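Probable transcriptional regulator (Pseudomonas aeruginosa, PDB 2ESN) probably regulates transcription as a LysR-type factor, joining a DNA-binding helix-turn-helix region to an effector-binding domain of periplasmic-binding-protein type. Local coordinates at residues A200-V205 with T246-T251; E196-E201 with L225-A230; A238-A243 with A264-Y269; R177-A182 with A252-A257; D217-R222 with A271-P276. All coordinates share one frame; numbering follows the deposited sequence.

Contact 1 (A200-V205 with T246-T251); sequences AERHAV and TDFLLT
The H203 ring and the L249 side chain cross, with H203 ND1 3.7 Å from L249 CB, and water 1 sits at the ring edge, in its plane, 2.8 Å from ND1. That water also bonds T251 OG1, so it ties the imidazole to a residue two places beyond L249 on the facing strand; the other ring nitrogen, NE2, bonds the backbone carbonyl of Y198. The F248 ring carries T246 CB over one face, toward the rim, while the R202 side chain runs alongside, its guanidinium plane turned 85° from the ring and NH1 3.7 Å from F248 CZ. R202 NH2 reaches further, to the V130 carbonyl of a second subunit. E201 CG, set beside the backbone N by chi1 of -63°, lies 3.6 Å from L249 CD1; the bend at chi2 turns the carboxylate away from the leucine, and OE2 forms a salt bridge with R188.

Between the backbones, L249 N donates to R202 O (3.0 Å, N-H...O 164°), in the carbonyl plane, and A204 N donates to L249 O at 2.7 Å. L249 is thus held through both its N-H and its carbonyl by the residues flanking H203. Beyond this pair water 2 takes over, donating to A204 O and accepting from T251 N.

H203 and L249 lie on one face of the sheet; A204 and L250 turn to the other, where helix 236-244 covers them. Parallel strands joined through a helix packed on the sheet, as 228-233, 236-244 and 249-253 are, form the beta-alpha-beta crossover of the Rossmann-like subdomains in LysR effector-binding domains.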
# COMPACT_ATOMS: atom_id res chain seq x y z
N ALA C 200 15.16 4.68 -41.14
CA ALA C 200 16.62 4.81 -41.10
C ALA C 200 17.16 5.79 -40.04
O ALA C 200 18.38 5.93 -39.86
CB ALA C 200 17.14 5.21 -42.50
N GLU C 201 16.26 6.46 -39.31
CA GLU C 201 16.72 7.32 -38.20
C GLU C 201 16.57 6.65 -36.83
O GLU C 201 15.92 5.64 -36.71
CB GLU C 201 15.94 8.64 -38.18
CG GLU C 201 16.12 9.54 -39.42
CD GLU C 201 17.59 9.95 -39.66
OE1 GLU C 201 18.37 10.18 -38.68
OE2 GLU C 201 17.95 10.00 -40.87
N ARG C 202 17.21 7.21 -35.81
CA ARG C 202 16.86 6.88 -34.44
C ARG C 202 15.72 7.80 -33.97
O ARG C 202 15.47 8.89 -34.55
CB ARG C 202 18.11 6.94 -33.54
CG ARG C 202 19.22 5.92 -33.92
CD ARG C 202 20.49 6.17 -33.16
NE ARG C 202 20.39 5.58 -31.82
CZ ARG C 202 20.96 6.08 -30.71
NH1 ARG C 202 21.68 7.22 -30.73
NH2 ARG C 202 20.80 5.43 -29.53
N HIS C 203 15.02 7.36 -32.93
CA HIS C 203 13.74 7.92 -32.61
C HIS C 203 13.64 8.26 -31.13
O HIS C 203 14.21 7.55 -30.28
CB HIS C 203 12.62 6.97 -32.99
CG HIS C 203 12.43 6.83 -34.46
ND1 HIS C 203 11.49 7.55 -35.16
CD2 HIS C 203 13.08 6.07 -35.37
CE1 HIS C 203 11.56 7.23 -36.44
NE2 HIS C 203 12.51 6.33 -36.59
N ALA C 204 12.95 9.39 -30.84
CA ALA C 204 12.64 9.74 -29.46
C ALA C 204 11.21 9.27 -29.25
O ALA C 204 10.39 9.42 -30.12
CB ALA C 204 12.73 11.23 -29.22
N VAL C 205 10.89 8.69 -28.09
CA VAL C 205 9.55 8.11 -27.93
C VAL C 205 8.98 8.52 -26.59
O VAL C 205 9.69 8.56 -25.58
CB VAL C 205 9.64 6.54 -28.03
CG1 VAL C 205 8.34 5.90 -27.67
CG2 VAL C 205 10.04 6.14 -29.47
N THR C 246 18.91 17.16 -32.08
CA THR C 246 19.52 15.94 -32.56
C THR C 246 18.98 15.55 -33.90
O THR C 246 18.05 16.23 -34.48
CB THR C 246 19.20 14.76 -31.60
OG1 THR C 246 17.78 14.63 -31.58
CG2 THR C 246 19.72 15.01 -30.17
N ASP C 247 19.49 14.41 -34.39
CA ASP C 247 18.97 13.89 -35.64
C ASP C 247 17.79 12.99 -35.38
O ASP C 247 17.20 12.43 -36.33
CB ASP C 247 20.05 13.18 -36.48
CG ASP C 247 21.20 14.13 -36.82
OD1 ASP C 247 20.97 15.36 -36.80
OD2 ASP C 247 22.33 13.68 -37.06
N PHE C 248 17.38 12.91 -34.11
CA PHE C 248 16.28 12.00 -33.80
C PHE C 248 14.96 12.46 -34.31
O PHE C 248 14.66 13.66 -34.26
CB PHE C 248 16.18 11.73 -32.31
CG PHE C 248 17.47 11.27 -31.67
CD1 PHE C 248 17.63 11.42 -30.32
CD2 PHE C 248 18.48 10.65 -32.39
CE1 PHE C 248 18.78 10.99 -29.66
CE2 PHE C 248 19.68 10.20 -31.75
CZ PHE C 248 19.82 10.36 -30.39
N LEU C 249 14.11 11.52 -34.71
CA LEU C 249 12.78 11.83 -35.09
C LEU C 249 11.79 11.58 -33.92
O LEU C 249 12.04 10.70 -33.07
CB LEU C 249 12.41 10.99 -36.30
CG LEU C 249 13.30 11.18 -37.56
CD1 LEU C 249 12.71 10.42 -38.73
CD2 LEU C 249 13.37 12.67 -37.92
N LEU C 250 10.69 12.33 -33.88
CA LEU C 250 9.72 12.20 -32.84
C LEU C 250 8.37 12.22 -33.50
O LEU C 250 8.12 13.06 -34.35
CB LEU C 250 9.84 13.35 -31.81
CG LEU C 250 8.64 13.56 -30.84
CD1 LEU C 250 8.58 12.44 -29.77
CD2 LEU C 250 8.72 14.94 -30.14
N THR C 251 7.49 11.30 -33.13
CA THR C 251 6.13 11.28 -33.75
C THR C 251 5.16 11.71 -32.63
O THR C 251 5.00 10.98 -31.64
CB THR C 251 5.79 9.87 -34.31
OG1 THR C 251 6.94 9.38 -35.07
CG2 THR C 251 4.45 9.92 -35.12
O HOH W 1 9.42 9.08 -34.11
O HOH W 2 7.98 9.10 -31.35

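Contact 2 (E196-E201 with L225-A230); sequences EGYLAE and LRREVA
L199 on the last turn of helix 195-199 approaches R227, just ahead of strand 228-233, with their CA atoms 5.6 Å apart, and the two backbones are joined through a water molecule. Both elements belong to the alpha/beta effector-binding domain of the LysR family: the helix leads into strand 202-206, and strand 228-233 runs parallel to that strand in the same sheet.

Y198 and R227 cross obliquely, the planes of phenol ring and guanidinium nearly parallel, 17° apart. Y198 has CG anti to its own N (chi1 178°), which carries the ring off the helix until OH lies 3.2 Å from R227 NH1. The N-H...O angle of 132° marks this as a weak hydrogen bond. Stronger partners lie elsewhere, T251 OG1 for the tyrosine hydroxyl and the D217 carboxylate for R227 NE. The salt bridge to D217 probably helps to hold the guanidinium near the phenol, at the end of an extended R227 chain.

L199 supplies the apolar part. One methyl, CD2, rests 3.6 Å from R226 O and 4.1 Å from R227 CB, its side chain nearly perpendicular to that of R227. Within 225-230, R226 NH2 and E228 OE1 pair by charge alone, the oxygen standing well out of the guanidinium plane.

Water 3 makes the backbone link with three bonds: it donates to L199 O and to E201 O, each at 2.7 Å, and accepts from E228 N at 2.9 Å.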
# COMPACT_ATOMS: atom_id res chain seq x y z
N GLU C 196 11.05 4.45 -45.40
CA GLU C 196 12.38 3.90 -45.11
C GLU C 196 13.25 4.99 -44.54
O GLU C 196 14.16 4.71 -43.74
CB GLU C 196 13.12 3.32 -46.37
CG GLU C 196 12.56 1.99 -46.95
CD GLU C 196 13.49 1.26 -48.01
OE1 GLU C 196 12.92 0.42 -48.77
OE2 GLU C 196 14.75 1.47 -48.09
N GLY C 197 13.02 6.21 -45.00
CA GLY C 197 13.80 7.38 -44.55
C GLY C 197 13.55 7.55 -43.05
O GLY C 197 14.50 7.64 -42.26
N TYR C 198 12.27 7.46 -42.68
CA TYR C 198 11.84 7.45 -41.30
C TYR C 198 12.45 6.29 -40.56
O TYR C 198 12.90 6.48 -39.45
CB TYR C 198 10.32 7.33 -41.24
CG TYR C 198 9.67 7.24 -39.86
CD1 TYR C 198 9.26 8.40 -39.20
CD2 TYR C 198 9.39 5.99 -39.26
CE1 TYR C 198 8.61 8.34 -37.93
CE2 TYR C 198 8.70 5.91 -37.99
CZ TYR C 198 8.30 7.10 -37.35
OH TYR C 198 7.63 7.09 -36.14
N LEU C 199 12.47 5.08 -41.15
CA LEU C 199 12.98 3.93 -40.38
C LEU C 199 14.49 3.85 -40.33
O LEU C 199 15.03 3.08 -39.54
CB LEU C 199 12.40 2.58 -40.83
CG LEU C 199 10.88 2.52 -40.73
CD1 LEU C 199 10.42 1.29 -41.46
CD2 LEU C 199 10.42 2.51 -39.24
N ALA C 200 15.16 4.68 -41.14
CA ALA C 200 16.62 4.81 -41.10
C ALA C 200 17.16 5.79 -40.04
O ALA C 200 18.38 5.93 -39.86
CB ALA C 200 17.14 5.21 -42.50
N GLU C 201 16.26 6.46 -39.31
CA GLU C 201 16.72 7.32 -38.20
C GLU C 201 16.57 6.65 -36.83
O GLU C 201 15.92 5.64 -36.71
CB GLU C 201 15.94 8.64 -38.18
CG GLU C 201 16.12 9.54 -39.42
CD GLU C 201 17.59 9.95 -39.66
OE1 GLU C 201 18.37 10.18 -38.68
OE2 GLU C 201 17.95 10.00 -40.87
N LEU C 225 6.54 -3.41 -38.81
CA LEU C 225 7.60 -2.37 -38.85
C LEU C 225 8.10 -2.05 -37.44
O LEU C 225 7.32 -2.06 -36.47
CB LEU C 225 7.07 -1.09 -39.52
CG LEU C 225 6.20 -1.17 -40.81
CD1 LEU C 225 5.49 0.16 -41.16
CD2 LEU C 225 7.04 -1.65 -41.97
N ARG C 226 9.39 -1.79 -37.32
CA ARG C 226 9.98 -1.46 -36.04
C ARG C 226 10.93 -0.28 -36.23
O ARG C 226 11.63 -0.19 -37.26
CB ARG C 226 10.71 -2.67 -35.44
CG ARG C 226 11.82 -3.22 -36.34
CD ARG C 226 12.98 -3.80 -35.53
NE ARG C 226 13.52 -2.78 -34.64
CZ ARG C 226 14.22 -3.02 -33.52
NH1 ARG C 226 14.49 -4.29 -33.14
NH2 ARG C 226 14.65 -1.97 -32.79
N ARG C 227 10.94 0.64 -35.26
CA ARG C 227 11.88 1.75 -35.34
C ARG C 227 12.99 1.57 -34.28
O ARG C 227 12.76 0.85 -33.29
CB ARG C 227 11.12 3.10 -35.28
CG ARG C 227 10.31 3.29 -34.05
CD ARG C 227 9.40 4.51 -34.11
NE ARG C 227 8.64 4.50 -32.86
CZ ARG C 227 7.94 5.50 -32.35
NH1 ARG C 227 7.89 6.70 -32.98
NH2 ARG C 227 7.26 5.30 -31.23
N GLU C 228 14.17 2.14 -34.53
CA GLU C 228 15.30 2.11 -33.58
C GLU C 228 15.13 3.24 -32.60
O GLU C 228 15.12 4.38 -33.01
CB GLU C 228 16.71 2.26 -34.25
CG GLU C 228 17.06 1.19 -35.26
CD GLU C 228 17.06 -0.25 -34.65
OE1 GLU C 228 16.32 -1.17 -35.16
OE2 GLU C 228 17.80 -0.44 -33.64
N VAL C 229 15.07 2.94 -31.31
CA VAL C 229 14.76 3.94 -30.30
C VAL C 229 15.99 4.37 -29.58
O VAL C 229 16.68 3.51 -29.02
CB VAL C 229 13.69 3.38 -29.29
CG1 VAL C 229 13.54 4.32 -28.10
CG2 VAL C 229 12.34 3.10 -30.03
N ALA C 230 16.28 5.67 -29.56
CA ALA C 230 17.40 6.19 -28.77
C ALA C 230 17.00 6.62 -27.35
O ALA C 230 17.76 6.44 -26.42
CB ALA C 230 18.03 7.35 -29.50
O HOH W 3 14.15 3.59 -37.03

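Contact 3 (A238-A243 with A264-Y269); sequences AALFLA and AGLALY
F241 lays one side of its ring along A264, with CD2 3.5 Å from A264 CB and CE2 3.8 Å from A264 CA. The approach is oblique to the ring. F241 CB itself is directed off the opposing segment, and chi1 of -74° swings the phenyl back alongside A264. The same ring meets F113 of the second subunit edge-to-face, so it serves both this contact and the subunit interface. A264 CB also lies 3.7 Å from L240 O, so this small methyl touches both the ring and a helix carbonyl, from directions roughly at right angles.

G265, at positive phi (70°), is the first residue to leave helical geometry, in a Schellman motif that leads the chain from helix 254-264 into strand 266-269. Within the alpha/beta effector-binding domain the contact therefore joins helix 236-244 to the place where the next helix gives way to that strand.

L266, the first strand residue, directs its side chain at helix 236-244. It crosses L240 at about a right angle, methyl against methyl, L240 CD2 to L266 CD1 at 3.6 Å. Its other branch, CD2, lies over the helix backbone, 3.6 Å from L240 O and 4.5 Å from A243 CB. V181 of strand 168-183 touches L240, A243 and L266 alike.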
# COMPACT_ATOMS: atom_id res chain seq x y z
N ALA C 238 9.41 18.28 -23.38
CA ALA C 238 10.85 18.12 -23.37
C ALA C 238 11.32 17.35 -24.63
O ALA C 238 12.41 17.61 -25.11
CB ALA C 238 11.33 17.44 -22.10
N ALA C 239 10.51 16.40 -25.09
CA ALA C 239 10.89 15.55 -26.25
C ALA C 239 11.05 16.39 -27.51
O ALA C 239 11.92 16.13 -28.34
CB ALA C 239 9.82 14.49 -26.49
N LEU C 240 10.19 17.37 -27.66
CA LEU C 240 10.19 18.29 -28.80
C LEU C 240 11.51 19.06 -28.78
O LEU C 240 12.17 19.17 -29.82
CB LEU C 240 8.95 19.22 -28.73
CG LEU C 240 7.67 18.53 -29.18
CD1 LEU C 240 6.43 19.21 -28.64
CD2 LEU C 240 7.60 18.50 -30.70
N PHE C 241 11.98 19.50 -27.62
CA PHE C 241 13.32 20.12 -27.59
C PHE C 241 14.46 19.14 -27.88
O PHE C 241 15.48 19.51 -28.51
CB PHE C 241 13.62 20.85 -26.27
CG PHE C 241 12.87 22.15 -26.14
CD1 PHE C 241 11.68 22.20 -25.43
CD2 PHE C 241 13.39 23.32 -26.75
CE1 PHE C 241 10.99 23.45 -25.29
CE2 PHE C 241 12.73 24.55 -26.66
CZ PHE C 241 11.52 24.62 -25.92
N LEU C 242 14.30 17.90 -27.42
CA LEU C 242 15.28 16.88 -27.75
C LEU C 242 15.43 16.70 -29.29
O LEU C 242 16.53 16.68 -29.83
CB LEU C 242 14.86 15.55 -27.08
CG LEU C 242 15.61 14.28 -27.58
CD1 LEU C 242 17.13 14.38 -27.21
CD2 LEU C 242 14.99 13.05 -26.94
N ALA C 243 14.31 16.57 -29.97
CA ALA C 243 14.26 16.50 -31.45
C ALA C 243 14.89 17.66 -32.22
O ALA C 243 15.41 17.45 -33.35
CB ALA C 243 12.84 16.33 -31.88
N ALA C 264 11.88 25.32 -30.41
CA ALA C 264 12.86 24.21 -30.41
C ALA C 264 13.57 24.07 -31.78
O ALA C 264 14.41 23.18 -31.93
CB ALA C 264 12.21 22.90 -30.02
N GLY C 265 13.22 24.89 -32.76
CA GLY C 265 13.83 24.80 -34.13
C GLY C 265 13.37 23.53 -34.87
O GLY C 265 14.20 22.66 -35.20
N LEU C 266 12.06 23.40 -35.16
CA LEU C 266 11.57 22.12 -35.76
C LEU C 266 10.98 22.28 -37.09
O LEU C 266 10.44 23.34 -37.34
CB LEU C 266 10.44 21.51 -34.88
CG LEU C 266 10.78 21.41 -33.39
CD1 LEU C 266 9.51 20.94 -32.53
CD2 LEU C 266 12.02 20.52 -33.17
N ALA C 267 11.01 21.20 -37.88
CA ALA C 267 10.14 20.95 -39.02
C ALA C 267 9.06 19.88 -38.70
O ALA C 267 9.31 18.89 -37.99
CB ALA C 267 10.98 20.49 -40.18
N LEU C 268 7.86 20.07 -39.21
CA LEU C 268 6.76 19.16 -38.97
C LEU C 268 6.40 18.60 -40.32
O LEU C 268 6.28 19.38 -41.27
CB LEU C 268 5.55 19.92 -38.44
CG LEU C 268 5.47 20.24 -36.93
CD1 LEU C 268 6.68 21.00 -36.44
CD2 LEU C 268 4.15 21.05 -36.59
N TYR C 269 6.22 17.28 -40.38
CA TYR C 269 5.92 16.55 -41.62
C TYR C 269 4.79 15.57 -41.40
O TYR C 269 4.61 15.05 -40.29
CB TYR C 269 7.09 15.67 -42.01
CG TYR C 269 8.35 16.44 -42.27
CD1 TYR C 269 8.44 17.31 -43.37
CD2 TYR C 269 9.42 16.35 -41.40
CE1 TYR C 269 9.63 18.01 -43.60
CE2 TYR C 269 10.56 17.04 -41.60
CZ TYR C 269 10.69 17.87 -42.70
OH TYR C 269 11.89 18.55 -42.93

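Contact 4 (R177-A182 with A252-A257); sequences RYVVVA and APRHAA
R177 O accepts the shortest cross-segment bond, from R254 N at 2.8 Å (N-H...O 166°), the donor nearly in line with the carbonyl. R254 follows P253, the N-cap residue of helix 254-264, so the carbonyl of R177, just before strand residues 178-182, takes up an N-H of the first helical turn. Beside this bond the two arginine side chains run the same way. R177 stacks flat on R254, guanidinium centres 4.2 Å apart and planes 28° from parallel, with R254 CD over the centre of the R177 group. R177 NH2 lies 3.0 Å from R254 NE, two donors of like charge, so electrostatics should oppose the stack while the flat overlap of guanidinium on aliphatic chain offsets some of that cost.

Strand 168-183 here runs antiparallel to strand 249-253 in the mixed sheet of the effector-binding domain. V179 and A252 form a hydrogen-bonded pair, with both N to O distances, V179 N to A252 O and A252 N to V179 O, at 2.9 Å. The next pair, Y178 with P253, is non-hydrogen-bonded; there the phenol ring lies alongside the proline, P253 N 3.8 Å above one face toward the rim, while Y178 OH bonds Y157.

Where the sheet meets the helix, packing is aliphatic. V179 CG1 leans on R254 CB, and V181 has CG2 anti to its carbonyl carbon, which sets that methyl 3.5 Å from A257 CB.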
# COMPACT_ATOMS: atom_id res chain seq x y z
N ARG C 177 -4.18 15.23 -34.68
CA ARG C 177 -3.40 14.16 -35.29
C ARG C 177 -1.93 14.19 -34.86
O ARG C 177 -1.44 15.20 -34.28
CB ARG C 177 -3.54 14.25 -36.81
CG ARG C 177 -3.18 15.64 -37.39
CD ARG C 177 -3.46 15.67 -38.90
NE ARG C 177 -2.58 16.63 -39.59
CZ ARG C 177 -2.86 17.93 -39.78
NH1 ARG C 177 -4.00 18.49 -39.33
NH2 ARG C 177 -1.97 18.69 -40.41
N TYR C 178 -1.24 13.08 -35.10
CA TYR C 178 0.21 12.98 -34.95
C TYR C 178 0.95 13.43 -36.20
O TYR C 178 0.44 13.27 -37.32
CB TYR C 178 0.64 11.56 -34.65
CG TYR C 178 0.50 11.18 -33.20
CD1 TYR C 178 -0.76 11.02 -32.63
CD2 TYR C 178 1.63 10.99 -32.39
CE1 TYR C 178 -0.90 10.71 -31.26
CE2 TYR C 178 1.52 10.64 -31.04
CZ TYR C 178 0.25 10.51 -30.48
OH TYR C 178 0.09 10.19 -29.15
N VAL C 179 2.14 14.02 -36.00
CA VAL C 179 3.02 14.36 -37.07
C VAL C 179 4.43 13.91 -36.67
O VAL C 179 4.62 13.55 -35.54
CB VAL C 179 2.99 15.89 -37.40
CG1 VAL C 179 1.64 16.29 -37.98
CG2 VAL C 179 3.38 16.78 -36.16
N VAL C 180 5.35 13.88 -37.64
CA VAL C 180 6.76 13.52 -37.49
C VAL C 180 7.46 14.87 -37.45
O VAL C 180 7.22 15.74 -38.30
CB VAL C 180 7.28 12.66 -38.67
CG1 VAL C 180 8.80 12.40 -38.55
CG2 VAL C 180 6.54 11.31 -38.66
N VAL C 181 8.31 15.01 -36.43
CA VAL C 181 9.04 16.18 -36.13
C VAL C 181 10.51 15.84 -36.25
O VAL C 181 10.91 14.76 -35.83
CB VAL C 181 8.69 16.55 -34.64
CG1 VAL C 181 9.66 17.50 -34.08
CG2 VAL C 181 7.19 17.01 -34.50
N ALA C 182 11.30 16.73 -36.87
CA ALA C 182 12.78 16.65 -36.90
C ALA C 182 13.30 18.02 -36.64
O ALA C 182 12.56 18.97 -36.81
CB ALA C 182 13.25 16.22 -38.25
N ALA C 252 4.59 12.91 -32.76
CA ALA C 252 4.04 13.66 -31.63
C ALA C 252 2.73 14.29 -32.04
O ALA C 252 2.53 14.57 -33.20
CB ALA C 252 4.97 14.85 -31.26
N PRO C 253 1.87 14.59 -31.05
CA PRO C 253 0.74 15.41 -31.31
C PRO C 253 1.09 16.73 -31.98
O PRO C 253 1.97 17.49 -31.50
CB PRO C 253 0.14 15.66 -29.91
CG PRO C 253 0.68 14.46 -29.04
CD PRO C 253 2.01 14.16 -29.64
N ARG C 254 0.35 17.00 -33.06
CA ARG C 254 0.50 18.24 -33.84
C ARG C 254 0.25 19.54 -33.04
O ARG C 254 1.01 20.53 -33.13
CB ARG C 254 -0.34 18.16 -35.12
CG ARG C 254 -0.08 19.36 -36.09
CD ARG C 254 -1.10 19.31 -37.24
NE ARG C 254 -0.92 20.40 -38.24
CZ ARG C 254 -1.55 21.60 -38.26
NH1 ARG C 254 -1.29 22.47 -39.23
NH2 ARG C 254 -2.41 21.99 -37.32
N HIS C 255 -0.75 19.53 -32.17
CA HIS C 255 -1.02 20.70 -31.37
C HIS C 255 0.21 21.07 -30.59
O HIS C 255 0.51 22.24 -30.49
CB HIS C 255 -2.17 20.38 -30.38
CG HIS C 255 -2.69 21.58 -29.62
ND1 HIS C 255 -3.23 22.69 -30.24
CD2 HIS C 255 -2.80 21.80 -28.29
CE1 HIS C 255 -3.63 23.55 -29.32
NE2 HIS C 255 -3.36 23.04 -28.13
N ALA C 256 0.94 20.09 -30.01
CA ALA C 256 2.16 20.41 -29.23
C ALA C 256 3.39 20.80 -30.11
O ALA C 256 4.15 21.76 -29.81
CB ALA C 256 2.50 19.26 -28.25
N ALA C 257 3.59 20.05 -31.18
CA ALA C 257 4.71 20.29 -32.05
C ALA C 257 4.57 21.69 -32.68
O ALA C 257 5.57 22.44 -32.77
CB ALA C 257 4.75 19.17 -33.17

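Contact 5 (D217-R222 with A271-P276); sequences DRLLAR and APFDIP
The L220 and F273 side chains cross at about a right angle, and L220 CD2 sits over the middle of the ring: 3.7 Å from the centroid and 7° off the normal, a CH-pi contact. The distances from CD2 to the ring carbons fall in a narrow range, 3.8 Å to CE1 and 4.1 Å to CG, which confirms the central placement. F273 takes a chi1 of 47°, with CG between its backbone N and carbonyl carbon, and this brings the ring face round to the helix. A second ring, Y198 of helix 195-199, meets F273 edge-to-face.

L219, one residue earlier in helix 215-221, approaches F273 obliquely and I275 at about a right angle. Its extended side chain, CG anti to the backbone N (chi1 -179°), reaches out to the chain opposite. Both methyls lie against D274 O, CD1 at 3.6 Å and CD2 at 3.7 Å. CD2 also reaches F273 CD1, at 4.0 Å, and CD1 also meets I275 CG2, at 3.5 Å, with P276 CD a little further off.

The 271-276 segment is the irregular connection between strands 266-269 and 278-285 of the LysR effector-binding domain, and helix 215-221 packs against its side. I216 of that helix extends the surface to both F273 and I275. All the cross-segment contacts of side chains are of carbon with carbon or with a backbone oxygen, consistent with an association held mainly by dispersion and exclusion of water, with the L220 methyl over the F273 ring as its one CH-pi contact.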
# COMPACT_ATOMS: atom_id res chain seq x y z
N ASP C 217 4.72 2.57 -31.69
CA ASP C 217 5.43 1.29 -31.82
C ASP C 217 4.42 0.17 -31.93
O ASP C 217 4.56 -0.71 -32.77
CB ASP C 217 6.33 1.02 -30.61
CG ASP C 217 7.50 1.96 -30.56
OD1 ASP C 217 7.66 2.63 -29.51
OD2 ASP C 217 8.25 2.07 -31.57
N ARG C 218 3.45 0.19 -31.03
CA ARG C 218 2.25 -0.65 -31.10
C ARG C 218 1.68 -0.59 -32.52
O ARG C 218 1.67 -1.62 -33.21
CB ARG C 218 1.24 -0.17 -30.05
CG ARG C 218 1.13 -1.06 -28.76
CD ARG C 218 0.51 -0.31 -27.53
NE ARG C 218 1.62 0.19 -26.74
CZ ARG C 218 1.82 1.43 -26.28
NH1 ARG C 218 0.91 2.41 -26.41
NH2 ARG C 218 2.95 1.66 -25.61
N LEU C 219 1.25 0.60 -32.97
CA LEU C 219 0.79 0.82 -34.34
C LEU C 219 1.69 0.28 -35.47
O LEU C 219 1.19 -0.30 -36.44
CB LEU C 219 0.48 2.32 -34.59
CG LEU C 219 -0.04 2.91 -35.93
CD1 LEU C 219 -0.08 4.40 -35.91
CD2 LEU C 219 0.86 2.59 -37.06
N LEU C 220 3.02 0.51 -35.38
CA LEU C 220 3.94 0.18 -36.49
C LEU C 220 4.12 -1.33 -36.56
O LEU C 220 4.26 -1.89 -37.65
CB LEU C 220 5.32 0.81 -36.29
CG LEU C 220 5.54 2.28 -36.70
CD1 LEU C 220 6.93 2.73 -36.25
CD2 LEU C 220 5.40 2.39 -38.21
N ALA C 221 4.15 -1.98 -35.39
CA ALA C 221 4.39 -3.43 -35.31
C ALA C 221 3.26 -4.19 -36.05
O ALA C 221 3.51 -5.22 -36.69
CB ALA C 221 4.54 -3.88 -33.83
N ARG C 222 2.04 -3.62 -36.01
CA ARG C 222 0.88 -4.14 -36.75
C ARG C 222 0.98 -4.08 -38.27
O ARG C 222 -0.01 -4.35 -38.96
CB ARG C 222 -0.37 -3.37 -36.36
CG ARG C 222 -1.11 -4.00 -35.22
CD ARG C 222 -2.43 -3.32 -34.96
NE ARG C 222 -2.25 -2.29 -33.94
CZ ARG C 222 -2.43 -0.99 -34.15
NH1 ARG C 222 -2.83 -0.56 -35.35
NH2 ARG C 222 -2.25 -0.11 -33.15
N ALA C 271 3.19 11.96 -41.36
CA ALA C 271 3.77 10.66 -41.19
C ALA C 271 3.73 9.91 -42.52
O ALA C 271 2.70 9.96 -43.20
CB ALA C 271 3.02 9.89 -40.12
N PRO C 272 4.79 9.16 -42.85
CA PRO C 272 4.77 8.28 -44.00
C PRO C 272 4.03 6.92 -43.80
O PRO C 272 4.34 5.96 -44.50
CB PRO C 272 6.26 8.04 -44.21
CG PRO C 272 6.81 7.98 -42.86
CD PRO C 272 6.09 9.08 -42.14
N PHE C 273 3.09 6.85 -42.87
CA PHE C 273 2.25 5.67 -42.66
C PHE C 273 0.96 6.18 -42.03
O PHE C 273 0.86 7.37 -41.65
CB PHE C 273 2.95 4.62 -41.77
CG PHE C 273 3.57 5.18 -40.53
CD1 PHE C 273 2.90 5.15 -39.31
CD2 PHE C 273 4.85 5.72 -40.56
CE1 PHE C 273 3.49 5.68 -38.14
CE2 PHE C 273 5.45 6.26 -39.38
CZ PHE C 273 4.76 6.26 -38.19
N ASP C 274 -0.04 5.31 -41.92
CA ASP C 274 -1.37 5.73 -41.47
C ASP C 274 -1.37 5.75 -39.95
O ASP C 274 -1.03 4.74 -39.35
CB ASP C 274 -2.47 4.74 -41.95
CG ASP C 274 -2.58 4.65 -43.48
OD1 ASP C 274 -2.28 5.67 -44.17
OD2 ASP C 274 -2.97 3.55 -43.99
N ILE C 275 -1.81 6.86 -39.36
CA ILE C 275 -2.06 6.92 -37.91
C ILE C 275 -3.44 7.47 -37.70
O ILE C 275 -3.74 8.53 -38.20
CB ILE C 275 -1.06 7.87 -37.17
CG1 ILE C 275 0.40 7.58 -37.57
CG2 ILE C 275 -1.22 7.72 -35.66
CD1 ILE C 275 1.44 8.79 -37.22
N PRO C 276 -4.33 6.73 -37.00
CA PRO C 276 -5.61 7.37 -36.61
C PRO C 276 -5.46 8.72 -35.86
O PRO C 276 -4.53 8.86 -35.06
CB PRO C 276 -6.28 6.35 -35.68
CG PRO C 276 -5.43 5.07 -35.70
CD PRO C 276 -4.26 5.29 -36.63

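How the contacts relate
From the N terminus, strand 168-183 opens contact 4, which closes at 252-257 and makes the long loop that contains contacts 1 and 2 whole. Those two open on overlapping segments that share A200 and E201: contact 2 closes first, at 225-230, and contact 1 at 246-251. Contact 5 opens at 217-222 and crosses contacts 1, 2 and 4 before closing at 271-276; contact 3 lies within its span and crosses contacts 1 and 4. Contact 2 closes before contact 3 opens, their centres about 17 Å apart. Bonds L250 O to V181 N (2.9 Å) and Y269 N to V180 O (2.8 Å) join contacts 1, 3 and 4 through one sheet, while R227 with D217 links contacts 2 and 5.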